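Local coordinates for protein phosphoglycerate oxidoreductase (Rhizobium etli, PDB 4HY3) that probably reduces glyoxylate or hydroxypyruvate with NAD(P)H, as a member of the D-isomer-specific 2-hydroxyacid dehydrogenase family, at residues L74-Q83 with R93-E104. Sequence-based numbering, arbitrary orientation.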
# COMPACT_ATOMS: atom_id res chain seq x y z
N LEU A 74 3.04 27.40 40.70
CA LEU A 74 2.26 26.17 40.86
C LEU A 74 0.75 26.34 40.66
O LEU A 74 0.05 25.39 40.35
CB LEU A 74 2.56 25.57 42.22
CG LEU A 74 4.02 25.15 42.30
CD1 LEU A 74 4.51 25.08 43.74
CD2 LEU A 74 4.21 23.83 41.57
N GLY A 75 0.26 27.56 40.85
CA GLY A 75 -1.16 27.82 40.77
C GLY A 75 -1.66 27.78 39.35
O GLY A 75 -2.82 27.40 39.12
N ARG A 76 -0.78 28.14 38.41
CA ARG A 76 -1.12 28.32 37.01
C ARG A 76 -0.63 27.19 36.06
O ARG A 76 -1.06 27.11 34.91
CB ARG A 76 -0.54 29.64 36.54
CG ARG A 76 -1.10 30.87 37.23
CD ARG A 76 -0.08 32.02 37.32
NE ARG A 76 0.82 32.08 36.17
CZ ARG A 76 2.06 32.59 36.22
NH1 ARG A 76 2.53 33.11 37.35
NH2 ARG A 76 2.82 32.59 35.13
N ALA A 77 0.30 26.35 36.52
CA ALA A 77 0.88 25.34 35.64
C ALA A 77 -0.18 24.39 34.99
O ALA A 77 -0.85 23.60 35.68
CB ALA A 77 1.95 24.54 36.38
N ARG A 78 -0.32 24.47 33.68
CA ARG A 78 -1.20 23.60 32.96
C ARG A 78 -0.53 22.27 32.53
O ARG A 78 -1.22 21.33 32.19
CB ARG A 78 -1.75 24.34 31.74
CG ARG A 78 -2.48 23.43 30.76
CD ARG A 78 -3.13 24.23 29.66
NE ARG A 78 -3.92 25.32 30.21
CZ ARG A 78 -4.44 26.30 29.48
NH1 ARG A 78 -4.27 26.31 28.17
NH2 ARG A 78 -5.13 27.26 30.06
N TYR A 79 0.80 22.23 32.49
CA TYR A 79 1.53 21.05 32.01
C TYR A 79 2.88 20.91 32.69
O TYR A 79 3.48 21.91 33.11
CB TYR A 79 1.80 21.13 30.50
CG TYR A 79 0.62 21.42 29.60
CD1 TYR A 79 -0.39 20.47 29.40
CD2 TYR A 79 0.53 22.63 28.91
CE1 TYR A 79 -1.46 20.74 28.56
CE2 TYR A 79 -0.53 22.90 28.06
CZ TYR A 79 -1.52 21.95 27.89
OH TYR A 79 -2.56 22.23 27.06
N ILE A 80 3.38 19.68 32.77
CA ILE A 80 4.75 19.42 33.18
C ILE A 80 5.45 18.69 32.05
O ILE A 80 5.11 17.54 31.76
CB ILE A 80 4.83 18.51 34.44
CG1 ILE A 80 3.84 19.00 35.50
CG2 ILE A 80 6.25 18.45 34.97
CD1 ILE A 80 4.48 19.50 36.77
N ILE A 81 6.40 19.33 31.38
CA ILE A 81 7.23 18.58 30.45
C ILE A 81 8.31 17.88 31.28
O ILE A 81 9.14 18.55 31.89
CB ILE A 81 7.83 19.48 29.35
CG1 ILE A 81 6.75 20.44 28.81
CG2 ILE A 81 8.44 18.63 28.24
CD1 ILE A 81 7.26 21.49 27.83
N GLY A 82 8.26 16.55 31.34
CA GLY A 82 9.23 15.71 32.10
C GLY A 82 8.64 14.71 33.10
O GLY A 82 7.49 14.28 32.96
N GLN A 83 9.43 14.33 34.11
CA GLN A 83 9.10 13.22 35.05
C GLN A 83 9.44 13.51 36.51
O GLN A 83 9.93 12.62 37.22
CB GLN A 83 9.90 11.97 34.72
CG GLN A 83 10.21 11.77 33.29
CD GLN A 83 11.33 12.65 32.82
OE1 GLN A 83 12.42 12.69 33.41
NE2 GLN A 83 11.07 13.38 31.74
N ARG A 93 -1.28 21.56 45.30
CA ARG A 93 -1.04 22.97 45.04
C ARG A 93 -1.23 23.37 43.58
O ARG A 93 -1.18 24.56 43.24
CB ARG A 93 0.35 23.38 45.54
CG ARG A 93 0.45 23.49 47.05
CD ARG A 93 1.43 24.56 47.48
NE ARG A 93 2.79 24.03 47.58
CZ ARG A 93 3.89 24.75 47.37
NH1 ARG A 93 3.82 26.04 47.03
NH2 ARG A 93 5.08 24.16 47.49
N MSE A 94 -1.49 22.37 42.73
CA MSE A 94 -1.50 22.59 41.28
C MSE A 94 -2.86 22.38 40.68
O MSE A 94 -3.09 21.39 39.99
CB MSE A 94 -0.48 21.69 40.62
CG MSE A 94 0.93 22.15 40.94
SE MSE A 94 2.25 20.94 40.08
CE MSE A 94 2.72 19.89 41.65
N PRO A 95 -3.78 23.31 40.92
CA PRO A 95 -5.18 23.17 40.50
C PRO A 95 -5.43 23.24 38.98
O PRO A 95 -6.50 22.90 38.52
CB PRO A 95 -5.87 24.35 41.19
CG PRO A 95 -4.87 24.86 42.19
CD PRO A 95 -3.55 24.61 41.57
N ALA A 96 -4.47 23.70 38.20
CA ALA A 96 -4.70 23.75 36.77
C ALA A 96 -3.96 22.66 36.02
O ALA A 96 -4.13 22.53 34.81
CB ALA A 96 -4.32 25.13 36.24
N LEU A 97 -3.13 21.88 36.72
CA LEU A 97 -2.32 20.84 36.07
C LEU A 97 -3.21 19.97 35.18
O LEU A 97 -4.23 19.46 35.63
CB LEU A 97 -1.52 20.00 37.10
CG LEU A 97 -0.45 19.03 36.54
CD1 LEU A 97 0.59 19.72 35.68
CD2 LEU A 97 0.23 18.20 37.62
N ARG A 98 -2.86 19.84 33.92
CA ARG A 98 -3.71 19.14 33.03
C ARG A 98 -3.02 17.82 32.65
O ARG A 98 -3.65 16.75 32.62
CB ARG A 98 -3.97 20.00 31.81
CG ARG A 98 -5.40 20.04 31.35
CD ARG A 98 -5.93 21.45 31.47
NE ARG A 98 -6.07 22.11 30.17
CZ ARG A 98 -6.50 23.37 30.02
NH1 ARG A 98 -6.82 24.12 31.07
NH2 ARG A 98 -6.61 23.90 28.81
N SER A 99 -1.72 17.87 32.40
CA SER A 99 -1.01 16.65 32.06
C SER A 99 0.47 16.75 32.36
O SER A 99 1.03 17.83 32.45
CB SER A 99 -1.23 16.28 30.59
OG SER A 99 -0.23 15.39 30.09
N ILE A 100 1.08 15.58 32.49
CA ILE A 100 2.49 15.46 32.66
C ILE A 100 2.98 14.74 31.43
O ILE A 100 2.50 13.66 31.14
CB ILE A 100 2.81 14.67 33.93
CG1 ILE A 100 2.46 15.57 35.12
CG2 ILE A 100 4.28 14.22 33.96
CD1 ILE A 100 2.52 14.93 36.49
N LEU A 101 3.90 15.33 30.70
CA LEU A 101 4.42 14.66 29.54
C LEU A 101 5.79 14.05 29.84
O LEU A 101 6.81 14.76 29.89
CB LEU A 101 4.43 15.59 28.33
CG LEU A 101 3.03 16.11 28.07
CD1 LEU A 101 2.81 17.46 28.74
CD2 LEU A 101 2.69 16.17 26.59
N ASN A 102 5.79 12.72 30.03
CA ASN A 102 6.99 11.95 30.31
C ASN A 102 7.79 11.92 29.05
O ASN A 102 7.23 11.62 27.99
CB ASN A 102 6.63 10.51 30.71
CG ASN A 102 7.76 9.79 31.45
OD1 ASN A 102 8.16 10.19 32.53
ND2 ASN A 102 8.24 8.72 30.87
N VAL A 103 9.08 12.24 29.16
CA VAL A 103 9.99 12.33 28.01
C VAL A 103 11.16 11.37 28.08
O VAL A 103 11.84 11.13 27.11
CB VAL A 103 10.54 13.76 27.74
CG1 VAL A 103 9.40 14.67 27.30
CG2 VAL A 103 11.33 14.30 28.91
N GLU A 104 11.43 10.85 29.27
CA GLU A 104 12.20 9.64 29.34
C GLU A 104 11.17 8.65 28.83
O GLU A 104 10.00 8.76 29.19
CB GLU A 104 12.58 9.33 30.77
CG GLU A 104 13.86 8.52 30.87
CD GLU A 104 13.66 7.26 31.66
OE1 GLU A 104 12.53 7.02 32.14
OE2 GLU A 104 14.64 6.51 31.80
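R78, near the start of strand 77-82, and R98, just ahead of strand 99-101, show how two arginines can stack where adjacent parallel strands begin. R78 leaves its backbone with CB directed away from 93-104, and CG, anti to the backbone N (chi1 168°), sits over the centre of the Y79 ring. CD then comes 3.5 Å from R98 CZ. The bend at chi3 turns NE over one face of the R98 guanidinium, 3.2 Å from its CZ, and R78 CZ follows above R98 NH2. Across the stack NH1 lies nearest R98 NH2, and NH2 nearest R98 NH1. The two planes are only 14° apart, their centres separated by 3.6 Å. The carboxylate of D338, in a salt bridge with R78 NH1, probably offsets the like charges; it also accepts a bond from Y79 OH. R98 NH2 hydrogen-bonds to M337 O. A leucine in place of R78 would probably leave D338 without this charged mate and R98 without its stacking partner. At the backbone, R98 N donates to R78 O (2.8 Å), from above the carbonyl plane. Further along, I80 N bonds to S99 O, L101 N to I80 O (2.7 Å) and G82 N to L101 O. I80 and I100 lie side by side on one face, CG1 to CG1 3.7 Å; helix 320-338 covers Y79, I81 and S99 on the other. This is the parallel pairing of a beta-alpha-beta unit, strand 77-82, helix 88-91 and strand 99-101, within a flavodoxin-like sheet, as in the substrate-binding domain of D-2-hydroxyacid dehydrogenases.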